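Side-chain contact in hypothetical protein (Bacteroides ovatus, PDB 4EPS), which is probably a component of the fimbrium tip, part of the surface filaments that mediate cell adhesion and biofilm formation: residues N228-H233 with C239-A244. Sequence-based numbering, arbitrary orientation.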
loop_
_atom_site.group_PDB
_atom_site.type_symbol
_atom_site.label_atom_id
_atom_site.label_comp_id
_atom_site.label_asym_id
_atom_site.label_seq_id
_atom_site.Cartn_x
_atom_site.Cartn_y
_atom_site.Cartn_z
ATOM N N ASN A 228 34.966 -28.825 -0.772
ATOM C CA ASN A 228 34.341 -28.749 0.535
ATOM C C ASN A 228 32.912 -28.238 0.512
ATOM O O ASN A 228 32.552 -27.399 -0.299
ATOM C CB ASN A 228 35.159 -27.821 1.451
ATOM C CG ASN A 228 36.618 -28.180 1.471
ATOM O OD1 ASN A 228 37.330 -27.931 0.513
ATOM N ND2 ASN A 228 37.069 -28.855 2.514
ATOM N N GLN A 229 32.115 -28.721 1.456
ATOM C CA GLN A 229 30.821 -28.136 1.709
ATOM C C GLN A 229 31.080 -26.963 2.626
ATOM O O GLN A 229 31.967 -27.047 3.491
ATOM C CB GLN A 229 29.876 -29.147 2.390
ATOM C CG GLN A 229 29.407 -30.265 1.465
ATOM C CD GLN A 229 28.378 -31.141 2.139
ATOM O OE1 GLN A 229 28.352 -31.289 3.362
ATOM N NE2 GLN A 229 27.510 -31.750 1.350
ATOM N N ILE A 230 30.369 -25.867 2.413
ATOM C CA ILE A 230 30.386 -24.732 3.304
ATOM C C ILE A 230 28.993 -24.699 3.928
ATOM O O ILE A 230 27.994 -24.659 3.198
ATOM C CB ILE A 230 30.778 -23.396 2.617
ATOM C CG1 ILE A 230 32.252 -23.453 2.122
ATOM C CG2 ILE A 230 30.541 -22.202 3.577
ATOM C CD1 ILE A 230 32.622 -22.310 1.100
ATOM N N ILE A 231 28.931 -24.739 5.258
ATOM C CA ILE A 231 27.654 -24.695 5.968
ATOM C C ILE A 231 27.435 -23.276 6.420
ATOM O O ILE A 231 28.296 -22.696 7.081
ATOM C CB ILE A 231 27.584 -25.707 7.162
ATOM C CG1 ILE A 231 28.103 -27.139 6.794
ATOM C CG2 ILE A 231 26.153 -25.747 7.805
ATOM C CD1 ILE A 231 27.501 -27.821 5.582
ATOM N N GLY A 232 26.297 -22.710 6.048
ATOM C CA GLY A 232 25.965 -21.360 6.474
ATOM C C GLY A 232 24.826 -21.402 7.474
ATOM O O GLY A 232 23.841 -22.119 7.261
ATOM N N HIS A 233 25.002 -20.698 8.584
ATOM C CA HIS A 233 24.000 -20.474 9.615
ATOM C C HIS A 233 23.576 -19.003 9.536
ATOM O O HIS A 233 24.423 -18.123 9.450
ATOM C CB HIS A 233 24.547 -20.839 11.016
ATOM C CG HIS A 233 24.576 -22.318 11.285
ATOM N ND1 HIS A 233 24.821 -22.814 12.557
ATOM C CD2 HIS A 233 24.356 -23.362 10.448
ATOM C CE1 HIS A 233 24.720 -24.132 12.455
ATOM N NE2 HIS A 233 24.452 -24.509 11.206
ATOM N N CYS A 239 22.021 -23.641 5.586
ATOM C CA CYS A 239 22.148 -23.974 4.192
ATOM C C CYS A 239 23.475 -24.686 3.989
ATOM O O CYS A 239 24.396 -24.519 4.790
ATOM C CB CYS A 239 22.030 -22.725 3.321
ATOM S SG CYS A 239 23.271 -21.459 3.664
ATOM N N THR A 240 23.539 -25.520 2.973
ATOM C CA THR A 240 24.769 -26.193 2.606
ATOM C C THR A 240 25.115 -25.695 1.237
ATOM O O THR A 240 24.305 -25.841 0.313
ATOM C CB THR A 240 24.652 -27.728 2.667
ATOM O OG1 THR A 240 24.442 -28.127 4.015
ATOM C CG2 THR A 240 25.895 -28.438 2.135
ATOM N N LEU A 241 26.340 -25.169 1.097
ATOM C CA LEU A 241 26.869 -24.711 -0.174
ATOM C C LEU A 241 27.860 -25.750 -0.649
ATOM O O LEU A 241 28.942 -25.881 -0.073
ATOM C CB LEU A 241 27.509 -23.326 -0.028
ATOM C CG LEU A 241 26.642 -22.346 0.803
ATOM C CD1 LEU A 241 27.411 -21.120 1.176
ATOM C CD2 LEU A 241 25.306 -22.058 0.119
ATOM N N ASP A 242 27.435 -26.552 -1.626
ATOM C CA ASP A 242 28.260 -27.592 -2.216
ATOM C C ASP A 242 29.169 -26.945 -3.248
ATOM O O ASP A 242 28.690 -26.546 -4.312
ATOM C CB ASP A 242 27.367 -28.686 -2.833
ATOM C CG ASP A 242 26.597 -29.460 -1.766
ATOM O OD1 ASP A 242 27.214 -30.306 -1.083
ATOM O OD2 ASP A 242 25.396 -29.176 -1.575
ATOM N N THR A 243 30.462 -26.779 -2.925
ATOM C CA THR A 243 31.398 -26.142 -3.874
ATOM C C THR A 243 31.981 -27.168 -4.869
ATOM O O THR A 243 32.583 -26.776 -5.871
ATOM C CB THR A 243 32.544 -25.392 -3.151
ATOM O OG1 THR A 243 33.495 -26.331 -2.638
ATOM C CG2 THR A 243 32.037 -24.440 -2.049
ATOM N N ALA A 244 31.842 -28.466 -4.583
ATOM C CA ALA A 244 32.399 -29.511 -5.469
ATOM C C ALA A 244 31.984 -29.282 -6.922
ATOM O O ALA A 244 30.816 -29.019 -7.188
ATOM C CB ALA A 244 31.948 -30.889 -5.005
HETATM O O HOH W 1 30.774 -29.647 -2.048
#
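The side-chain amide of Gln229 and the carboxylate of Asp242 lie side by side, their planes turned 64° apart. NE2 of Gln229 donates to the syn lone pair of Asp242 OD1 at 2.8 Å. That oxygen sits 23° out of the amide plane. Methyl CG2 of Thr240 lies over one face of this amide, 3.7 Å from Gln229 CD. Beyond CG the glutamine chain is extended, which carries its amide across to this methyl and the carboxylate. With an alanine here, Asp242 OD1 would probably lose this donor and the Thr240 methyl the amide that covers it. Ile231 shares this face of the hairpin, its CD1 3.5 Å from Thr240 OG1.

Ile230 and Leu241 point to the other face, where CG2 of Ile230 meets CD1 of Leu241 at 4.1 Å. Both also touch strand 148-174, at Val162 and Val164. Cys239 SG shares this face and lies over Gly232, which has no side chain to collide with it.

Antiparallel backbone bonds pair Ile230 with Leu241 and Gly232 with Cys239, two each way. Where the pairing ends, Thr243 OG1 donates to Asn228 O at 2.7 Å, in the carbonyl plane and on a lone pair. With chi1 at 75°, OG1 sits between the backbone N and carbonyl carbon of Thr243, while CG2 reaches Ile230 CD1 at 3.8 Å. Thr243 N adds a weak bond to the same carbonyl.

The hairpin 229-242 has two chemically distinct faces within the fimbrillin-like region: an apolar one turned to strand 148-174, and one where a neutral amide meets a carboxylate, probably easing its negative charge.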